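Local coordinates for transcriptional regulator (NtrC family) (Aquifex aeolicus, PDB 3DZD), which probably activates sigma54-dependent transcription as a response-regulator AAA+ ATPase of the NtrC family, held here in an inactive, ADP-bound state, at residues Ala181-Asn186 with Glu219-Gly224; Glu196-Gly201 with Thr212-Lys217. One frame throughout, in Å; residues are numbered along the deposited sequence.

Contact 1 of 2, residues Ala181-Asn186 with Glu219-Gly224; sequences AFVDLN and ELADQG
Ala181 faces the far end of the turn with its carbonyl: Ala181 O receives a CH···O contact from Gly224 CA at 3.3 Å, with 145° at the hydrogen. Gly224 closes a type II beta turn that starts at Ala221, and a side chain there would run into the same carbonyl oxygen. The methyl of Ala181 merely approaches the helix end, with Ala181 CB 4.0 Å from Leu220 O. Phe182 turns its ring the other way, onto helix 165-176. Val183 carries the apolar part of the contact through a single branch. Val183 CG2, set beside the backbone N and anti to the carbonyl carbon, reaches the end of the short helix 217-220 and the residue after it, 3.9 Å from Leu220 CB and 3.7 Å from Ala221 CB. Val183 CG2 also rests 3.5 Å from Leu220 O. Farther along, Leu185 packs on Ile190 and Leu199, while Ala221 also leans on Leu226. Ala181 and Val183 take their conventional backbone bonds from strand 225-229, next to them in the parallel sheet. Across these two segments, then, the junction appears to rest on close fit of small apolar groups and one CH···O contact rather than on polar pairing.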
ATOM      1  N   ALA A 181      -2.424   8.826   2.825  1.00 41.47           N
ATOM      2  CA  ALA A 181      -1.819   7.721   3.558  1.00 42.24           C
ATOM      3  C   ALA A 181      -1.639   8.009   5.046  1.00 48.32           C
ATOM      4  O   ALA A 181      -1.675   9.166   5.484  1.00 42.60           O
ATOM      5  CB  ALA A 181      -0.477   7.350   2.933  1.00 38.35           C
ATOM      6  N   PHE A 182      -1.448   6.934   5.807  1.00 40.39           N
ATOM      7  CA  PHE A 182      -1.075   7.023   7.214  1.00 43.60           C
ATOM      8  C   PHE A 182       0.429   6.869   7.290  1.00 40.48           C
ATOM      9  O   PHE A 182       0.965   5.786   7.066  1.00 40.36           O
ATOM     10  CB  PHE A 182      -1.765   5.938   8.044  1.00 43.84           C
ATOM     11  CG  PHE A 182      -1.462   6.013   9.529  1.00 42.58           C
ATOM     12  CD1 PHE A 182      -2.247   6.793  10.378  1.00 37.43           C
ATOM     13  CD2 PHE A 182      -0.393   5.296  10.079  1.00 45.99           C
ATOM     14  CE1 PHE A 182      -1.972   6.863  11.741  1.00 40.43           C
ATOM     15  CE2 PHE A 182      -0.109   5.363  11.443  1.00 44.00           C
ATOM     16  CZ  PHE A 182      -0.898   6.145  12.276  1.00 38.75           C
ATOM     17  N   VAL A 183       1.110   7.967   7.582  1.00 44.87           N
ATOM     18  CA  VAL A 183       2.561   7.982   7.655  1.00 41.73           C
ATOM     19  C   VAL A 183       2.982   8.060   9.122  1.00 42.06           C
ATOM     20  O   VAL A 183       2.664   9.024   9.811  1.00 45.53           O
ATOM     21  CB  VAL A 183       3.114   9.204   6.899  1.00 40.72           C
ATOM     22  CG1 VAL A 183       4.624   9.258   6.981  1.00 43.61           C
ATOM     23  CG2 VAL A 183       2.658   9.175   5.458  1.00 41.32           C
ATOM     24  N   ASP A 184       3.672   7.047   9.630  1.00 57.62           N
ATOM     25  CA  ASP A 184       4.156   7.164  10.999  1.00 57.25           C
ATOM     26  C   ASP A 184       5.662   7.388  11.072  1.00 62.20           C
ATOM     27  O   ASP A 184       6.441   6.749  10.371  1.00 63.10           O
ATOM     28  CB  ASP A 184       3.688   6.006  11.885  1.00 65.48           C
ATOM     29  CG  ASP A 184       4.332   4.683  11.528  1.00 74.16           C
ATOM     30  OD1 ASP A 184       5.250   4.663  10.682  1.00 74.53           O
ATOM     31  OD2 ASP A 184       3.910   3.655  12.109  1.00 82.02           O
ATOM     32  N   LEU A 185       6.050   8.347  11.900  1.00 55.63           N
ATOM     33  CA  LEU A 185       7.455   8.629  12.145  1.00 59.57           C
ATOM     34  C   LEU A 185       7.774   8.436  13.624  1.00 62.30           C
ATOM     35  O   LEU A 185       7.132   9.034  14.495  1.00 56.58           O
ATOM     36  CB  LEU A 185       7.797  10.057  11.720  1.00 51.58           C
ATOM     37  CG  LEU A 185       9.226  10.486  12.062  1.00 61.54           C
ATOM     38  CD1 LEU A 185      10.232   9.439  11.565  1.00 66.91           C
ATOM     39  CD2 LEU A 185       9.548  11.855  11.487  1.00 57.91           C
ATOM     40  N   ASN A 186       8.760   7.593  13.902  1.00 51.59           N
ATOM     41  CA  ASN A 186       9.217   7.382  15.266  1.00 57.19           C
ATOM     42  C   ASN A 186      10.357   8.340  15.559  1.00 63.47           C
ATOM     43  O   ASN A 186      11.404   8.275  14.927  1.00 67.84           O
ATOM     44  CB  ASN A 186       9.675   5.941  15.454  1.00 64.68           C
ATOM     45  CG  ASN A 186       9.880   5.578  16.911  1.00 70.63           C
ATOM     46  OD1 ASN A 186      10.415   6.365  17.695  1.00 75.09           O
ATOM     47  ND2 ASN A 186       9.460   4.372  17.280  1.00 63.58           N
ATOM     48  N   GLU A 219       5.540  15.191   3.151  1.00 61.25           N
ATOM     49  CA  GLU A 219       5.007  15.090   1.802  1.00 67.28           C
ATOM     50  C   GLU A 219       4.242  13.788   1.550  1.00 59.89           C
ATOM     51  O   GLU A 219       3.248  13.774   0.823  1.00 55.26           O
ATOM     52  CB  GLU A 219       6.166  15.203   0.818  1.00 66.07           C
ATOM     53  CG  GLU A 219       5.778  15.206  -0.631  1.00 73.26           C
ATOM     54  CD  GLU A 219       6.971  15.493  -1.517  1.00 83.56           C
ATOM     55  OE1 GLU A 219       8.062  15.747  -0.961  1.00 81.38           O
ATOM     56  OE2 GLU A 219       6.818  15.467  -2.758  1.00 90.41           O
ATOM     57  N   LEU A 220       4.713  12.696   2.143  1.00 45.65           N
ATOM     58  CA  LEU A 220       4.075  11.393   1.956  1.00 46.98           C
ATOM     59  C   LEU A 220       2.710  11.341   2.633  1.00 49.20           C
ATOM     60  O   LEU A 220       1.891  10.469   2.342  1.00 48.71           O
ATOM     61  CB  LEU A 220       4.965  10.276   2.504  1.00 47.35           C
ATOM     62  CG  LEU A 220       6.219   9.950   1.688  1.00 49.98           C
ATOM     63  CD1 LEU A 220       7.278   9.289   2.549  1.00 48.31           C
ATOM     64  CD2 LEU A 220       5.868   9.074   0.508  1.00 50.80           C
ATOM     65  N   ALA A 221       2.466  12.283   3.536  1.00 41.86           N
ATOM     66  CA  ALA A 221       1.231  12.291   4.309  1.00 41.44           C
ATOM     67  C   ALA A 221       0.176  13.211   3.705  1.00 37.65           C
ATOM     68  O   ALA A 221      -0.903  13.373   4.262  1.00 38.07           O
ATOM     69  CB  ALA A 221       1.517  12.677   5.750  1.00 43.62           C
ATOM     70  N   ASP A 222       0.499  13.807   2.561  1.00 42.99           N
ATOM     71  CA  ASP A 222      -0.424  14.688   1.858  1.00 38.02           C
ATOM     72  C   ASP A 222      -1.826  14.091   1.797  1.00 37.58           C
ATOM     73  O   ASP A 222      -2.016  12.944   1.388  1.00 37.45           O
ATOM     74  CB  ASP A 222       0.087  14.973   0.445  1.00 48.81           C
ATOM     75  CG  ASP A 222      -0.533  16.229  -0.167  1.00 50.86           C
ATOM     76  OD1 ASP A 222      -1.107  17.062   0.572  1.00 43.28           O
ATOM     77  OD2 ASP A 222      -0.429  16.381  -1.399  1.00 61.22           O
ATOM     78  N   GLN A 223      -2.799  14.885   2.224  1.00 40.16           N
ATOM     79  CA  GLN A 223      -4.202  14.470   2.293  1.00 46.92           C
ATOM     80  C   GLN A 223      -4.438  13.258   3.190  1.00 46.70           C
ATOM     81  O   GLN A 223      -5.504  12.652   3.154  1.00 44.35           O
ATOM     82  CB  GLN A 223      -4.776  14.223   0.899  1.00 52.52           C
ATOM     83  CG  GLN A 223      -4.670  15.432  -0.025  1.00 63.26           C
ATOM     84  CD  GLN A 223      -5.615  15.343  -1.210  1.00 66.68           C
ATOM     85  OE1 GLN A 223      -6.831  15.515  -1.067  1.00 77.39           O
ATOM     86  NE2 GLN A 223      -5.064  15.076  -2.389  1.00 70.56           N
ATOM     87  N   GLY A 224      -3.440  12.919   3.999  1.00 39.59           N
ATOM     88  CA  GLY A 224      -3.572  11.849   4.965  1.00 40.69           C
ATOM     89  C   GLY A 224      -3.261  12.290   6.385  1.00 37.32           C
ATOM     90  O   GLY A 224      -3.512  13.428   6.778  1.00 41.41           O
TER

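Contact 2 of 2, residues Glu196-Gly201 with Thr212-Lys217; sequences ESELFG and TRKKGK
Glu198 and Lys217 run alongside each other, pointing the same way, while Lys214 slants across the glutamate from another direction. The two carboxylate oxygens meet the lysines differently. Glu198 OE2 forms a long salt bridge with Lys214 NZ at 3.5 Å, whereas Glu198 OE1 lies 3.5 Å from the methylene Lys217 CE and 4.2 Å from Lys217 NZ, too far for a salt bridge. Lys214 has CG anti to the backbone N (chi1 -173°), and its chain bends at chi3 to carry the ammonium back to the helix, where it also makes a weak hydrogen bond to Ser197 OG. Lys217 bends at chi2 and sends its ammonium on to Asp184 O, a weak bond to the edge strand. Replacing Lys217 by an alanine would probably deprive Asp184 O of this weak donor and leave Glu198 with less positive charge nearby. The backbones meet more closely still. Lys217 N donates to Glu198 O at 2.8 Å, although that oxygen is crowded in the model and its position less certain. Gly216, the N-cap of helix 217-220, presses its CA to within 3.2 Å of Leu199 O, a CH···O contact that a side chain would obstruct. Gly201, the first residue beyond helix 195-200, turns the chain off with a positive phi, and Gly201 CA sits 3.2 Å from Lys214 O. Elsewhere on the helix, Phe200 makes a cation-pi contact with Lys241. Across the subunit boundary, Arg213 salt-bridges Asp72 of the second subunit. The two segments form the base of the loop bearing the GAFTGA sequence, the signature of sigma54 activators, which in relatives contacts sigma54.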
ATOM      1  N   GLU A 196      15.123  15.203  11.103  1.00 70.75           N
ATOM      2  CA  GLU A 196      14.882  16.339  10.214  1.00 64.18           C
ATOM      3  C   GLU A 196      14.885  15.929   8.741  1.00 59.89           C
ATOM      4  O   GLU A 196      14.269  16.587   7.903  1.00 62.98           O
ATOM      5  CB  GLU A 196      15.914  17.442  10.452  1.00 68.26           C
ATOM      6  CG  GLU A 196      15.791  18.622   9.500  1.00 63.24           C
ATOM      7  CD  GLU A 196      16.684  19.784   9.889  1.00 73.60           C
ATOM      8  OE1 GLU A 196      17.392  19.674  10.912  1.00 75.57           O
ATOM      9  OE2 GLU A 196      16.680  20.807   9.172  1.00 80.03           O
ATOM     10  N   SER A 197      15.578  14.840   8.435  1.00 62.17           N
ATOM     11  CA  SER A 197      15.654  14.338   7.070  1.00 65.16           C
ATOM     12  C   SER A 197      14.463  13.450   6.737  1.00 65.34           C
ATOM     13  O   SER A 197      13.946  13.476   5.621  1.00 66.06           O
ATOM     14  CB  SER A 197      16.949  13.550   6.874  1.00 66.70           C
ATOM     15  OG  SER A 197      16.844  12.674   5.767  1.00 75.40           O
ATOM     16  N   GLU A 198      14.045  12.651   7.708  1.00 65.96           N
ATOM     17  CA  GLU A 198      12.891  11.779   7.538  1.00 64.47           C
ATOM     18  C   GLU A 198      11.640  12.595   7.259  1.00 60.70           C
ATOM     19  O   GLU A 198      10.776  12.185   6.487  1.00 61.13           O
ATOM     20  CB  GLU A 198      12.681  10.937   8.798  1.00 61.77           C
ATOM     21  CG  GLU A 198      13.651   9.799   8.926  1.00 65.36           C
ATOM     22  CD  GLU A 198      13.384   8.721   7.907  1.00 78.37           C
ATOM     23  OE1 GLU A 198      12.341   8.041   8.031  1.00 80.16           O
ATOM     24  OE2 GLU A 198      14.213   8.554   6.984  1.00 83.31           O
ATOM     25  N   LEU A 199      11.552  13.753   7.901  1.00 47.46           N
ATOM     26  CA  LEU A 199      10.380  14.606   7.789  1.00 52.07           C
ATOM     27  C   LEU A 199      10.387  15.419   6.501  1.00 52.23           C
ATOM     28  O   LEU A 199       9.392  15.459   5.775  1.00 48.25           O
ATOM     29  CB  LEU A 199      10.308  15.571   8.979  1.00 50.88           C
ATOM     30  CG  LEU A 199       9.596  15.134  10.257  1.00 56.72           C
ATOM     31  CD1 LEU A 199       9.573  16.278  11.269  1.00 57.96           C
ATOM     32  CD2 LEU A 199       8.184  14.675   9.948  1.00 51.71           C
ATOM     33  N   PHE A 200      11.512  16.078   6.238  1.00 54.06           N
ATOM     34  CA  PHE A 200      11.600  17.063   5.162  1.00 52.24           C
ATOM     35  C   PHE A 200      12.112  16.497   3.843  1.00 51.81           C
ATOM     36  O   PHE A 200      11.991  17.129   2.799  1.00 54.32           O
ATOM     37  CB  PHE A 200      12.466  18.243   5.603  1.00 51.52           C
ATOM     38  CG  PHE A 200      11.861  19.041   6.715  1.00 56.61           C
ATOM     39  CD1 PHE A 200      10.966  20.063   6.442  1.00 53.55           C
ATOM     40  CD2 PHE A 200      12.165  18.755   8.033  1.00 55.02           C
ATOM     41  CE1 PHE A 200      10.395  20.794   7.464  1.00 54.45           C
ATOM     42  CE2 PHE A 200      11.598  19.481   9.061  1.00 56.87           C
ATOM     43  CZ  PHE A 200      10.710  20.502   8.778  1.00 55.44           C
ATOM     44  N   GLY A 201      12.677  15.301   3.886  1.00 46.27           N
ATOM     45  CA  GLY A 201      13.254  14.722   2.693  1.00 54.92           C
ATOM     46  C   GLY A 201      14.457  15.522   2.241  1.00 54.12           C
ATOM     47  O   GLY A 201      14.719  16.619   2.747  1.00 52.77           O
ATOM     48  N   THR A 212      20.616  12.135  -4.931  1.00194.67           N
ATOM     49  CA  THR A 212      19.398  11.400  -5.242  1.00197.08           C
ATOM     50  C   THR A 212      18.262  11.868  -4.339  1.00186.66           C
ATOM     51  O   THR A 212      18.357  11.786  -3.115  1.00180.70           O
ATOM     52  CB  THR A 212      19.601   9.883  -5.088  1.00199.16           C
ATOM     53  OG1 THR A 212      20.303   9.618  -3.867  1.00193.99           O
ATOM     54  CG2 THR A 212      20.411   9.340  -6.253  1.00199.59           C
ATOM     55  N   ARG A 213      17.190  12.360  -4.951  1.00126.78           N
ATOM     56  CA  ARG A 213      16.095  12.974  -4.207  1.00115.14           C
ATOM     57  C   ARG A 213      15.223  11.956  -3.476  1.00112.00           C
ATOM     58  O   ARG A 213      14.929  10.882  -4.002  1.00108.20           O
ATOM     59  CB  ARG A 213      15.228  13.820  -5.137  1.00105.98           C
ATOM     60  CG  ARG A 213      14.286  14.754  -4.402  1.00106.62           C
ATOM     61  CD  ARG A 213      13.020  14.991  -5.191  1.00107.60           C
ATOM     62  NE  ARG A 213      12.276  13.749  -5.368  1.00106.05           N
ATOM     63  CZ  ARG A 213      11.140  13.652  -6.047  1.00107.04           C
ATOM     64  NH1 ARG A 213      10.615  14.728  -6.615  1.00105.95           N
ATOM     65  NH2 ARG A 213      10.533  12.479  -6.162  1.00100.50           N
ATOM     66  N   LYS A 214      14.813  12.310  -2.260  1.00 85.32           N
ATOM     67  CA  LYS A 214      13.924  11.473  -1.459  1.00 84.66           C
ATOM     68  C   LYS A 214      12.839  12.326  -0.801  1.00 74.83           C
ATOM     69  O   LYS A 214      13.124  13.378  -0.232  1.00 74.82           O
ATOM     70  CB  LYS A 214      14.710  10.710  -0.388  1.00 82.14           C
ATOM     71  CG  LYS A 214      13.875   9.690   0.388  1.00 79.77           C
ATOM     72  CD  LYS A 214      14.476   9.373   1.761  1.00 86.46           C
ATOM     73  CE  LYS A 214      14.422  10.580   2.705  1.00 81.52           C
ATOM     74  NZ  LYS A 214      15.031  10.289   4.037  1.00 72.97           N
ATOM     75  N   LYS A 215      11.597  11.862  -0.882  1.00 67.09           N
ATOM     76  CA  LYS A 215      10.462  12.595  -0.322  1.00 68.93           C
ATOM     77  C   LYS A 215      10.394  12.440   1.198  1.00 65.75           C
ATOM     78  O   LYS A 215      10.577  11.344   1.734  1.00 56.78           O
ATOM     79  CB  LYS A 215       9.151  12.103  -0.941  1.00 60.83           C
ATOM     80  CG  LYS A 215       9.245  11.747  -2.408  1.00 68.22           C
ATOM     81  CD  LYS A 215       7.920  11.228  -2.951  1.00 71.68           C
ATOM     82  CE  LYS A 215       7.010  12.364  -3.401  1.00 72.47           C
ATOM     83  NZ  LYS A 215       6.032  11.929  -4.445  1.00 75.81           N
ATOM     84  N   GLY A 216      10.120  13.538   1.891  1.00 67.00           N
ATOM     85  CA  GLY A 216       9.948  13.487   3.331  1.00 61.53           C
ATOM     86  C   GLY A 216       8.581  12.955   3.715  1.00 58.02           C
ATOM     87  O   GLY A 216       7.664  12.923   2.891  1.00 53.12           O
ATOM     88  N   LYS A 217       8.451  12.531   4.968  1.00 48.57           N
ATOM     89  CA  LYS A 217       7.187  12.037   5.495  1.00 48.11           C
ATOM     90  C   LYS A 217       6.108  13.123   5.432  1.00 47.63           C
ATOM     91  O   LYS A 217       4.936  12.831   5.197  1.00 45.87           O
ATOM     92  CB  LYS A 217       7.359  11.572   6.943  1.00 49.44           C
ATOM     93  CG  LYS A 217       8.494  10.599   7.162  1.00 53.00           C
ATOM     94  CD  LYS A 217       8.066   9.163   6.897  1.00 63.31           C
ATOM     95  CE  LYS A 217       8.888   8.176   7.725  1.00 56.47           C
ATOM     96  NZ  LYS A 217       8.415   6.775   7.563  1.00 60.84           N
TER

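From the N terminus, the chain first crosses the receiver domain, then enters the AAA+ domain and reaches strand 182-186, the first half of contact 1. It continues into helix 195-200, makes the excursion containing the GAFTGA sequence, and returns along 212-217, where contact 2 closes the smaller loop. Helix 217-220 follows directly, and the turn after it closes the larger loop at contact 1, so the loop of contact 2 lies wholly within that of contact 1. Lys217 CD against Val183 CG1 and Leu199 CD2 against Leu185 CD2 join the two. Together they tie the base of the GAFTGA loop to the sheet edge, and the chain then enters strand 225-229 of the ATPase core.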